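Local coordinates for protein serine acetyltransferase (Entamoeba histolytica, PDB 3Q1X) that probably catalyses the transfer of an acetyl group from acetyl-CoA to the hydroxyl of L-serine, an early step in cysteine biosynthesis, at residues A[161-166]-A[180-185]; A[200-205]-A[230-235]; A[103-108]-A[173-178]; A[184-189]-A[196-201]. All coordinates share one frame; numbering follows the deposited sequence.

Contact 1: residues A[161-166]-A[180-185]. With SER (serine), chain B.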
# COMPACT_ATOMS: atom_id res chain seq x y z
N TYR A 161 -0.05 5.97 -0.82
CA TYR A 161 0.54 6.23 0.50
C TYR A 161 -0.07 5.40 1.65
O TYR A 161 0.65 5.01 2.58
CB TYR A 161 0.49 7.74 0.80
CG TYR A 161 1.28 8.13 2.03
CD1 TYR A 161 2.67 8.04 2.04
CD2 TYR A 161 0.63 8.57 3.18
CE1 TYR A 161 3.41 8.39 3.17
CE2 TYR A 161 1.36 8.93 4.32
CZ TYR A 161 2.74 8.84 4.30
OH TYR A 161 3.47 9.18 5.43
N THR A 162 -1.37 5.12 1.59
CA THR A 162 -2.13 4.54 2.71
C THR A 162 -2.89 3.27 2.32
O THR A 162 -3.43 2.58 3.19
CB THR A 162 -3.19 5.54 3.21
OG1 THR A 162 -4.13 5.77 2.16
CG2 THR A 162 -2.55 6.87 3.62
N SER A 163 -2.97 3.00 1.02
CA SER A 163 -3.75 1.86 0.47
C SER A 163 -5.25 2.00 0.74
O SER A 163 -5.99 1.01 0.67
CB SER A 163 -3.22 0.51 0.98
OG SER A 163 -1.82 0.42 0.89
N ILE A 164 -5.67 3.22 1.07
CA ILE A 164 -7.07 3.60 1.22
C ILE A 164 -7.53 4.27 -0.09
O ILE A 164 -6.87 5.18 -0.59
CB ILE A 164 -7.28 4.56 2.42
CG1 ILE A 164 -6.80 3.93 3.73
CG2 ILE A 164 -8.76 5.01 2.53
CD1 ILE A 164 -6.75 4.90 4.89
N ASP A 165 -8.66 3.81 -0.60
CA ASP A 165 -9.11 4.09 -1.96
C ASP A 165 -10.46 4.78 -1.89
O ASP A 165 -11.50 4.12 -1.88
CB ASP A 165 -9.21 2.78 -2.75
CG ASP A 165 -9.31 2.99 -4.26
OD1 ASP A 165 -9.45 4.15 -4.74
OD2 ASP A 165 -9.23 1.97 -4.99
N ILE A 166 -10.45 6.11 -1.84
CA ILE A 166 -11.67 6.88 -1.69
C ILE A 166 -11.84 7.72 -2.94
O ILE A 166 -11.01 8.60 -3.21
CB ILE A 166 -11.63 7.82 -0.46
CG1 ILE A 166 -11.41 7.04 0.84
CG2 ILE A 166 -12.92 8.65 -0.37
CD1 ILE A 166 -11.33 7.92 2.09
N HIS A 180 -6.90 1.44 10.64
CA HIS A 180 -5.99 0.53 9.90
C HIS A 180 -6.00 0.83 8.41
O HIS A 180 -4.99 1.30 7.86
CB HIS A 180 -6.29 -0.94 10.24
CG HIS A 180 -5.98 -1.28 11.66
ND1 HIS A 180 -6.95 -1.64 12.57
CD2 HIS A 180 -4.81 -1.29 12.34
CE1 HIS A 180 -6.38 -1.87 13.74
NE2 HIS A 180 -5.08 -1.67 13.63
N GLY A 181 -7.12 0.57 7.74
CA GLY A 181 -7.43 1.24 6.49
C GLY A 181 -7.03 0.52 5.22
O GLY A 181 -7.66 0.73 4.19
N VAL A 182 -5.99 -0.30 5.27
CA VAL A 182 -5.57 -0.97 4.04
C VAL A 182 -6.73 -1.75 3.43
O VAL A 182 -7.40 -2.55 4.11
CB VAL A 182 -4.33 -1.86 4.25
CG1 VAL A 182 -4.09 -2.74 3.04
CG2 VAL A 182 -3.11 -0.98 4.49
N GLY A 183 -6.97 -1.49 2.14
CA GLY A 183 -8.01 -2.20 1.39
C GLY A 183 -9.39 -1.56 1.42
O GLY A 183 -10.31 -2.08 0.78
N VAL A 184 -9.55 -0.47 2.18
CA VAL A 184 -10.78 0.31 2.13
C VAL A 184 -11.02 0.88 0.73
O VAL A 184 -10.13 1.50 0.13
CB VAL A 184 -10.80 1.42 3.22
CG1 VAL A 184 -11.95 2.40 3.03
CG2 VAL A 184 -10.88 0.79 4.60
N VAL A 185 -12.21 0.65 0.22
CA VAL A 185 -12.62 1.18 -1.08
C VAL A 185 -13.97 1.87 -0.90
O VAL A 185 -14.94 1.26 -0.43
CB VAL A 185 -12.69 0.08 -2.17
CG1 VAL A 185 -13.36 0.61 -3.44
CG2 VAL A 185 -11.31 -0.44 -2.49
N SER B . -7.08 -0.11 16.63
CA SER B . -8.04 -0.99 17.37
C SER B . -7.43 -1.46 18.68
O SER B . -6.27 -1.18 18.98
CB SER B . -8.44 -2.19 16.51
OG SER B . -7.32 -3.04 16.27
OXT SER B . -8.09 -2.13 19.47
O HOH W 1 -3.71 2.47 5.92
O HOH W 2 -7.92 0.12 -0.99
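Asp165 and Val185 pair as parallel strands with their CA atoms 4.6 Å apart, shortly after the chain leaves helix 150-162 at Ser163, which has positive phi. Asp165 N donates to Val184 O at 2.8 Å, and Val185 CA makes a CA-H...O contact back to Asp165 O. Earlier in both segments, Gly183 N bonds to Ser163 O at 3.1 Å. A water donates to both Ser163 O and Val184 O, bridging the two bonds. Gly181 to Val184 form a type II beta turn, one of the corners of the left-handed parallel beta-helix, and strand 165-166 is an outermost strand of its sheet within this chain. With CG1 beside its backbone N (chi1 -58°), Ile164 brings CG1 to 3.3 Å from Gly181 O, while its CG2 lies alongside Val184 CG1 at 4.2 Å. Val182 presses both methyls on Ser163 CB, CG2 at 3.8 Å. Ser163 OG itself hydrogen-bonds to Ser163 of the neighbouring subunits. His180 meets bound serine at its ring edge, CE1 lying 2.9 Å from the ligand OG; Asp114 and Asp179, and Arg222 of the second subunit, hydrogen-bond to this serine.

Contact 2: residues A[200-205]-A[230-235]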
# COMPACT_ATOMS: atom_id res chain seq x y z
N GLN A 200 -10.19 -2.06 8.13
CA GLN A 200 -9.41 -2.55 7.01
C GLN A 200 -10.26 -3.42 6.09
O GLN A 200 -11.19 -4.11 6.55
CB GLN A 200 -8.17 -3.32 7.51
CG GLN A 200 -8.44 -4.55 8.40
CD GLN A 200 -8.57 -4.23 9.89
OE1 GLN A 200 -9.00 -3.14 10.27
NE2 GLN A 200 -8.23 -5.20 10.74
N SER A 201 -9.97 -3.35 4.79
CA SER A 201 -10.58 -4.24 3.79
C SER A 201 -12.09 -4.09 3.59
O SER A 201 -12.74 -5.00 3.06
CB SER A 201 -10.23 -5.69 4.12
OG SER A 201 -8.88 -5.97 3.80
N VAL A 202 -12.64 -2.94 3.98
CA VAL A 202 -14.06 -2.66 3.78
C VAL A 202 -14.30 -2.02 2.43
O VAL A 202 -13.65 -1.04 2.08
CB VAL A 202 -14.62 -1.76 4.90
CG1 VAL A 202 -15.93 -1.08 4.46
CG2 VAL A 202 -14.82 -2.57 6.16
N THR A 203 -15.24 -2.59 1.68
CA THR A 203 -15.71 -1.96 0.45
C THR A 203 -17.10 -1.35 0.61
O THR A 203 -18.04 -2.03 1.05
CB THR A 203 -15.69 -2.93 -0.75
OG1 THR A 203 -14.33 -3.33 -1.01
CG2 THR A 203 -16.26 -2.25 -2.00
N LEU A 204 -17.20 -0.07 0.28
CA LEU A 204 -18.48 0.60 0.08
C LEU A 204 -18.50 0.97 -1.39
O LEU A 204 -18.08 2.06 -1.77
CB LEU A 204 -18.59 1.86 0.94
CG LEU A 204 -18.87 1.65 2.43
CD1 LEU A 204 -18.78 2.97 3.17
CD2 LEU A 204 -20.24 1.01 2.65
N GLY A 205 -18.94 0.03 -2.22
CA GLY A 205 -18.71 0.14 -3.65
C GLY A 205 -19.64 -0.65 -4.53
O GLY A 205 -20.82 -0.79 -4.24
N VAL A 230 -22.76 4.16 12.02
CA VAL A 230 -22.58 2.85 11.41
C VAL A 230 -21.14 2.40 11.63
O VAL A 230 -20.20 3.18 11.46
CB VAL A 230 -22.90 2.88 9.91
CG1 VAL A 230 -22.55 1.56 9.22
CG2 VAL A 230 -24.36 3.24 9.70
N THR A 231 -20.99 1.14 12.01
CA THR A 231 -19.67 0.52 12.13
C THR A 231 -19.56 -0.64 11.15
O THR A 231 -20.40 -1.55 11.14
CB THR A 231 -19.38 0.03 13.56
OG1 THR A 231 -19.69 1.08 14.48
CG2 THR A 231 -17.91 -0.36 13.73
N ILE A 232 -18.52 -0.61 10.31
CA ILE A 232 -18.37 -1.62 9.28
C ILE A 232 -17.11 -2.43 9.55
O ILE A 232 -15.99 -1.92 9.43
CB ILE A 232 -18.36 -1.03 7.86
CG1 ILE A 232 -19.54 -0.07 7.68
CG2 ILE A 232 -18.45 -2.14 6.82
CD1 ILE A 232 -19.57 0.65 6.38
N GLY A 233 -17.30 -3.69 9.92
CA GLY A 233 -16.22 -4.56 10.37
C GLY A 233 -15.28 -5.01 9.28
O GLY A 233 -15.59 -4.88 8.09
N THR A 234 -14.13 -5.52 9.70
CA THR A 234 -13.06 -5.96 8.81
C THR A 234 -13.54 -6.89 7.70
O THR A 234 -14.17 -7.92 7.97
CB THR A 234 -11.96 -6.69 9.59
OG1 THR A 234 -11.67 -6.00 10.82
CG2 THR A 234 -10.71 -6.77 8.74
N GLY A 235 -13.22 -6.53 6.46
CA GLY A 235 -13.48 -7.40 5.31
C GLY A 235 -14.88 -7.33 4.73
O GLY A 235 -15.17 -7.98 3.72
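Gln200 and Gly235 join two stacked corners of the left-handed beta-helix, where the chain turns from strand 197-198 into 203-205 and, one coil on, from 231-232 into 237-239. Gly235 N donates to Gln200 O at 3.2 Å. Two CA-H...O contacts flank this bond: Thr234 CA reaches the same Gln200 O, and Gly235 CA lies 3.4 Å from Ser201 O. Next to the corner, Val202 is wedged against the other coil by both branches. Its CG2 closes to 3.1 Å on Gly233 O, a tight fit. Its CG1 meets Ile232 CG2 at 3.6 Å, the two side chains crossing at about a right angle. Ile232 can serve two partners because CG1 lies beside the backbone N (chi1 -49°), which leaves CG2 anti to that N and facing Val202, whereas the extended CG1-CD1 arm carries CD1 to 3.8 Å from Leu204 CD2. The Gln200 amide lies beside Thr234, and its NE2 bonds to Thr203 OG1 of the second subunit. Ser201 packs on Ser201 of both neighbouring subunits, close to a bound sulfate. Backbone bonding at the corner, with branched aliphatic side chains filling the interior between successive coils, is the construction of the hexapeptide-repeat transferases.

Contact 3: residues A[103-108]-A[173-178]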
# COMPACT_ATOMS: atom_id res chain seq x y z
N LEU A 103 -12.52 18.31 10.10
CA LEU A 103 -11.33 17.50 10.38
C LEU A 103 -11.10 17.35 11.89
O LEU A 103 -10.64 16.31 12.35
CB LEU A 103 -10.09 18.07 9.69
CG LEU A 103 -9.98 17.80 8.19
CD1 LEU A 103 -8.78 18.55 7.63
CD2 LEU A 103 -9.86 16.31 7.87
N LYS A 104 -11.46 18.39 12.65
CA LYS A 104 -11.40 18.29 14.11
C LYS A 104 -12.31 17.18 14.61
O LYS A 104 -11.91 16.40 15.48
CB LYS A 104 -11.74 19.63 14.77
CG LYS A 104 -10.60 20.63 14.71
CD LYS A 104 -11.01 21.97 15.32
CE LYS A 104 -11.01 21.92 16.84
NZ LYS A 104 -11.61 23.15 17.43
N THR A 105 -13.54 17.13 14.08
CA THR A 105 -14.49 16.08 14.48
C THR A 105 -14.00 14.68 14.09
O THR A 105 -14.17 13.72 14.85
CB THR A 105 -15.93 16.30 13.92
OG1 THR A 105 -15.96 16.04 12.51
CG2 THR A 105 -16.44 17.72 14.21
N ASP A 106 -13.39 14.56 12.91
CA ASP A 106 -12.78 13.29 12.49
C ASP A 106 -11.71 12.82 13.49
O ASP A 106 -11.59 11.63 13.79
CB ASP A 106 -12.17 13.41 11.09
CG ASP A 106 -13.19 13.84 10.04
OD1 ASP A 106 -14.37 13.44 10.12
OD2 ASP A 106 -12.81 14.60 9.13
N LEU A 107 -10.92 13.76 14.00
CA LEU A 107 -9.91 13.44 15.01
C LEU A 107 -10.53 12.96 16.31
O LEU A 107 -10.11 11.95 16.87
CB LEU A 107 -9.00 14.64 15.28
CG LEU A 107 -8.00 15.00 14.19
CD1 LEU A 107 -7.47 16.37 14.48
CD2 LEU A 107 -6.85 13.99 14.11
N ILE A 108 -11.55 13.68 16.78
CA ILE A 108 -12.33 13.26 17.94
C ILE A 108 -12.85 11.83 17.78
O ILE A 108 -12.70 11.01 18.70
CB ILE A 108 -13.51 14.23 18.19
CG1 ILE A 108 -12.95 15.61 18.58
CG2 ILE A 108 -14.43 13.70 19.29
CD1 ILE A 108 -13.94 16.75 18.48
N LYS A 173 -19.79 12.65 5.73
CA LYS A 173 -20.01 13.59 6.83
C LYS A 173 -18.91 13.50 7.88
O LYS A 173 -17.95 12.75 7.71
CB LYS A 173 -21.41 13.38 7.44
CG LYS A 173 -22.53 13.72 6.46
CD LYS A 173 -23.87 13.89 7.16
CE LYS A 173 -24.93 14.38 6.19
NZ LYS A 173 -26.24 13.66 6.37
N GLY A 174 -19.04 14.28 8.96
CA GLY A 174 -18.01 14.39 9.99
C GLY A 174 -17.93 13.25 10.98
O GLY A 174 -18.67 12.27 10.87
N HIS A 175 -17.05 13.40 11.96
CA HIS A 175 -16.74 12.35 12.93
C HIS A 175 -16.46 11.02 12.23
O HIS A 175 -16.95 9.97 12.65
CB HIS A 175 -17.87 12.19 13.97
CG HIS A 175 -18.10 13.42 14.79
ND1 HIS A 175 -17.50 13.63 16.01
CD2 HIS A 175 -18.89 14.50 14.58
CE1 HIS A 175 -17.90 14.78 16.51
NE2 HIS A 175 -18.74 15.33 15.66
N PHE A 176 -15.68 11.09 11.16
CA PHE A 176 -15.40 9.95 10.32
C PHE A 176 -14.07 9.32 10.72
O PHE A 176 -13.08 10.03 10.95
CB PHE A 176 -15.38 10.37 8.84
CG PHE A 176 -15.16 9.25 7.88
CD1 PHE A 176 -16.02 8.15 7.84
CD2 PHE A 176 -14.09 9.28 7.00
CE1 PHE A 176 -15.81 7.10 6.94
CE2 PHE A 176 -13.87 8.23 6.08
CZ PHE A 176 -14.73 7.14 6.06
N PHE A 177 -14.05 8.00 10.81
CA PHE A 177 -12.83 7.27 11.19
C PHE A 177 -12.64 5.98 10.42
O PHE A 177 -13.49 5.09 10.46
CB PHE A 177 -12.82 7.01 12.69
CG PHE A 177 -11.59 6.26 13.19
CD1 PHE A 177 -10.30 6.63 12.80
CD2 PHE A 177 -11.73 5.23 14.11
CE1 PHE A 177 -9.17 5.95 13.28
CE2 PHE A 177 -10.62 4.54 14.61
CZ PHE A 177 -9.34 4.90 14.19
N ILE A 178 -11.51 5.89 9.71
CA ILE A 178 -11.04 4.64 9.14
C ILE A 178 -9.86 4.15 9.99
O ILE A 178 -8.82 4.80 10.04
CB ILE A 178 -10.59 4.79 7.66
CG1 ILE A 178 -11.76 5.21 6.76
CG2 ILE A 178 -9.98 3.49 7.16
CD1 ILE A 178 -11.34 5.89 5.48
O HOH W 3 -10.55 10.19 11.48
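Thr105 holds OG1 between its backbone N and carbonyl carbon (chi1 72°), which aims the hydroxyl at His175 N, while the helix backbone brings CB to the face of the His175 ring. Asp106, with CG beside its backbone N (chi1 -57°), turns OD1 toward the next amide along. Two nearly straight bonds result: His175 N donates to Thr105 OG1 at 2.9 Å, and Phe176 N to Asp106 OD1 at 2.9 Å, the latter on the anti side of the carboxylate and 20° out of its plane. Thr105 CB lies 3.4 Å from the centroid of the His175 ring, almost straight over the face, as a CH-pi contact. His175 CA also makes a CA-H...O contact with Thr105 O at 3.5 Å. A water donates to Asp106 O at 2.9 Å and to Phe176 O at 2.6 Å, adding a third polar tie. Thr105 OG1 has a further partner in Thr102 O of its own helix. Asp106 OD2 forms a salt bridge with Arg137 NE, while Arg137 NH2 bonds to Lys173 O, clamping the loop to helix 128-144. The Phe176 ring turns away to pack on Val133 and Arg137 of that same helix, and His175 stacks with Trp195. Helix 82-113 of the helical part is thus fastened to the bend leading into strand 177-178, an outermost strand of its beta-helix sheet, with strand 197-198 as its neighbour.

Contact 4: residues A[184-189]-A[196-201]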
# COMPACT_ATOMS: atom_id res chain seq x y z
N VAL A 184 -9.55 -0.47 2.18
CA VAL A 184 -10.78 0.31 2.13
C VAL A 184 -11.02 0.88 0.73
O VAL A 184 -10.13 1.50 0.13
CB VAL A 184 -10.80 1.42 3.22
CG1 VAL A 184 -11.95 2.40 3.03
CG2 VAL A 184 -10.88 0.79 4.60
N VAL A 185 -12.21 0.65 0.22
CA VAL A 185 -12.62 1.18 -1.08
C VAL A 185 -13.97 1.87 -0.90
O VAL A 185 -14.94 1.26 -0.43
CB VAL A 185 -12.69 0.08 -2.17
CG1 VAL A 185 -13.36 0.61 -3.44
CG2 VAL A 185 -11.31 -0.44 -2.49
N ILE A 186 -14.03 3.14 -1.27
CA ILE A 186 -15.27 3.92 -1.14
C ILE A 186 -15.52 4.58 -2.50
O ILE A 186 -14.74 5.42 -2.94
CB ILE A 186 -15.18 4.96 0.01
CG1 ILE A 186 -14.87 4.28 1.36
CG2 ILE A 186 -16.47 5.78 0.10
CD1 ILE A 186 -14.68 5.24 2.51
N GLY A 187 -16.60 4.17 -3.17
CA GLY A 187 -16.87 4.57 -4.55
C GLY A 187 -17.37 5.98 -4.81
O GLY A 187 -17.76 6.73 -3.89
N GLU A 188 -17.37 6.33 -6.09
CA GLU A 188 -17.73 7.66 -6.57
C GLU A 188 -19.08 8.18 -6.08
O GLU A 188 -19.24 9.38 -5.87
CB GLU A 188 -17.71 7.65 -8.10
CG GLU A 188 -18.04 9.01 -8.75
CD GLU A 188 -17.76 9.03 -10.24
OE1 GLU A 188 -17.64 10.14 -10.81
OE2 GLU A 188 -17.64 7.96 -10.84
N THR A 189 -20.05 7.29 -5.92
CA THR A 189 -21.40 7.72 -5.57
C THR A 189 -21.80 7.23 -4.18
O THR A 189 -22.98 7.24 -3.83
CB THR A 189 -22.44 7.29 -6.63
OG1 THR A 189 -22.60 5.87 -6.61
CG2 THR A 189 -21.99 7.73 -8.03
N CYS A 196 -19.21 7.45 11.16
CA CYS A 196 -18.97 6.18 10.51
C CYS A 196 -17.59 5.69 10.92
O CYS A 196 -16.61 6.44 10.85
CB CYS A 196 -19.08 6.30 8.99
SG CYS A 196 -19.06 4.71 8.15
N ARG A 197 -17.54 4.45 11.38
CA ARG A 197 -16.29 3.81 11.76
C ARG A 197 -16.04 2.64 10.83
O ARG A 197 -16.84 1.71 10.77
CB ARG A 197 -16.36 3.32 13.21
CG ARG A 197 -15.05 2.83 13.78
CD ARG A 197 -15.22 2.45 15.24
NE ARG A 197 -15.60 3.59 16.06
CZ ARG A 197 -16.02 3.52 17.32
NH1 ARG A 197 -16.15 2.35 17.93
NH2 ARG A 197 -16.34 4.64 17.96
N ILE A 198 -14.93 2.69 10.10
CA ILE A 198 -14.63 1.71 9.05
C ILE A 198 -13.27 1.06 9.29
O ILE A 198 -12.29 1.76 9.55
CB ILE A 198 -14.67 2.36 7.63
CG1 ILE A 198 -16.09 2.85 7.30
CG2 ILE A 198 -14.14 1.41 6.56
CD1 ILE A 198 -16.22 3.54 5.94
N TYR A 199 -13.23 -0.26 9.16
CA TYR A 199 -12.01 -1.03 9.32
C TYR A 199 -11.37 -1.45 8.00
O TYR A 199 -11.91 -1.23 6.90
CB TYR A 199 -12.27 -2.24 10.22
CG TYR A 199 -12.48 -1.83 11.65
CD1 TYR A 199 -11.39 -1.69 12.52
CD2 TYR A 199 -13.76 -1.51 12.12
CE1 TYR A 199 -11.57 -1.29 13.83
CE2 TYR A 199 -13.95 -1.10 13.45
CZ TYR A 199 -12.86 -1.00 14.29
OH TYR A 199 -13.03 -0.59 15.59
N GLN A 200 -10.19 -2.06 8.13
CA GLN A 200 -9.41 -2.55 7.01
C GLN A 200 -10.26 -3.42 6.09
O GLN A 200 -11.19 -4.11 6.55
CB GLN A 200 -8.17 -3.32 7.51
CG GLN A 200 -8.44 -4.55 8.40
CD GLN A 200 -8.57 -4.23 9.89
OE1 GLN A 200 -9.00 -3.14 10.27
NE2 GLN A 200 -8.23 -5.20 10.74
N SER A 201 -9.97 -3.35 4.79
CA SER A 201 -10.58 -4.24 3.79
C SER A 201 -12.09 -4.09 3.59
O SER A 201 -12.74 -5.00 3.06
CB SER A 201 -10.23 -5.69 4.12
OG SER A 201 -8.88 -5.97 3.80
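Val184 and Ile198 meet inside the coil through their CG2 methyls, 3.9 Å apart, the two side chains running at a slant to one another. Val184 CG2 also touches Tyr199 O, at 3.2 Å. Further along, Ile186 and Ile198 reach tip to tip, CD1 to CD1 at 4.1 Å. Both isoleucines hold CG1 beside the backbone N and keep the rest of the chain extended (chi2 176° for Ile186, 178° for Ile198), which carries each CD1 far enough inward to meet the other. No hydrogen bond links 184-189 to 196-201: the union is apolar, as expected between two walls of the triangular prism of a left-handed beta-helix, where strands 185-186 and 197-198 belong to different sheets and face each other across the interior. A second ring of side chains surrounds these three, Ile178 packing on Val184, Ile166 on Ile186, and Phe176 and Leu204 on Ile198, while backbone bonds tie Val185 to Val202 and Leu204 on the next coil. On the outward side Tyr199 OH and Arg197 NH1 bond to His208 N and His208 O, both of the second subunit, and the Tyr199 side chain comes within about 4 Å (nearest atoms) of a bound serine. Beyond strand 185-186, Glu188 OE2 makes a salt bridge with Arg222 NH2, Arg222 being one of the residues seen to line a serine site.

From the N terminus, 103-108 on helix 82-113 opens contact 3 and 161-166 opens contact 1. Contact 3 closes at 173-178 before contact 1 closes at 180-185, so the two loops cross, tying the helical part to the start of the beta-helix. Contact 4 begins on Val184 and Val185, where contact 1 ends, and closes a short loop at 196-201 across the coil. Contact 2 starts on Gln200 and Ser201, where contact 4 ends, and closes at 230-235 a longer loop that contains the serine-pocket residues Ala206, His208, Arg222 and His223. Contacts 1, 4 and 2 thus form a chain in which each begins on residues where the one before ends, and all three touch the second subunit.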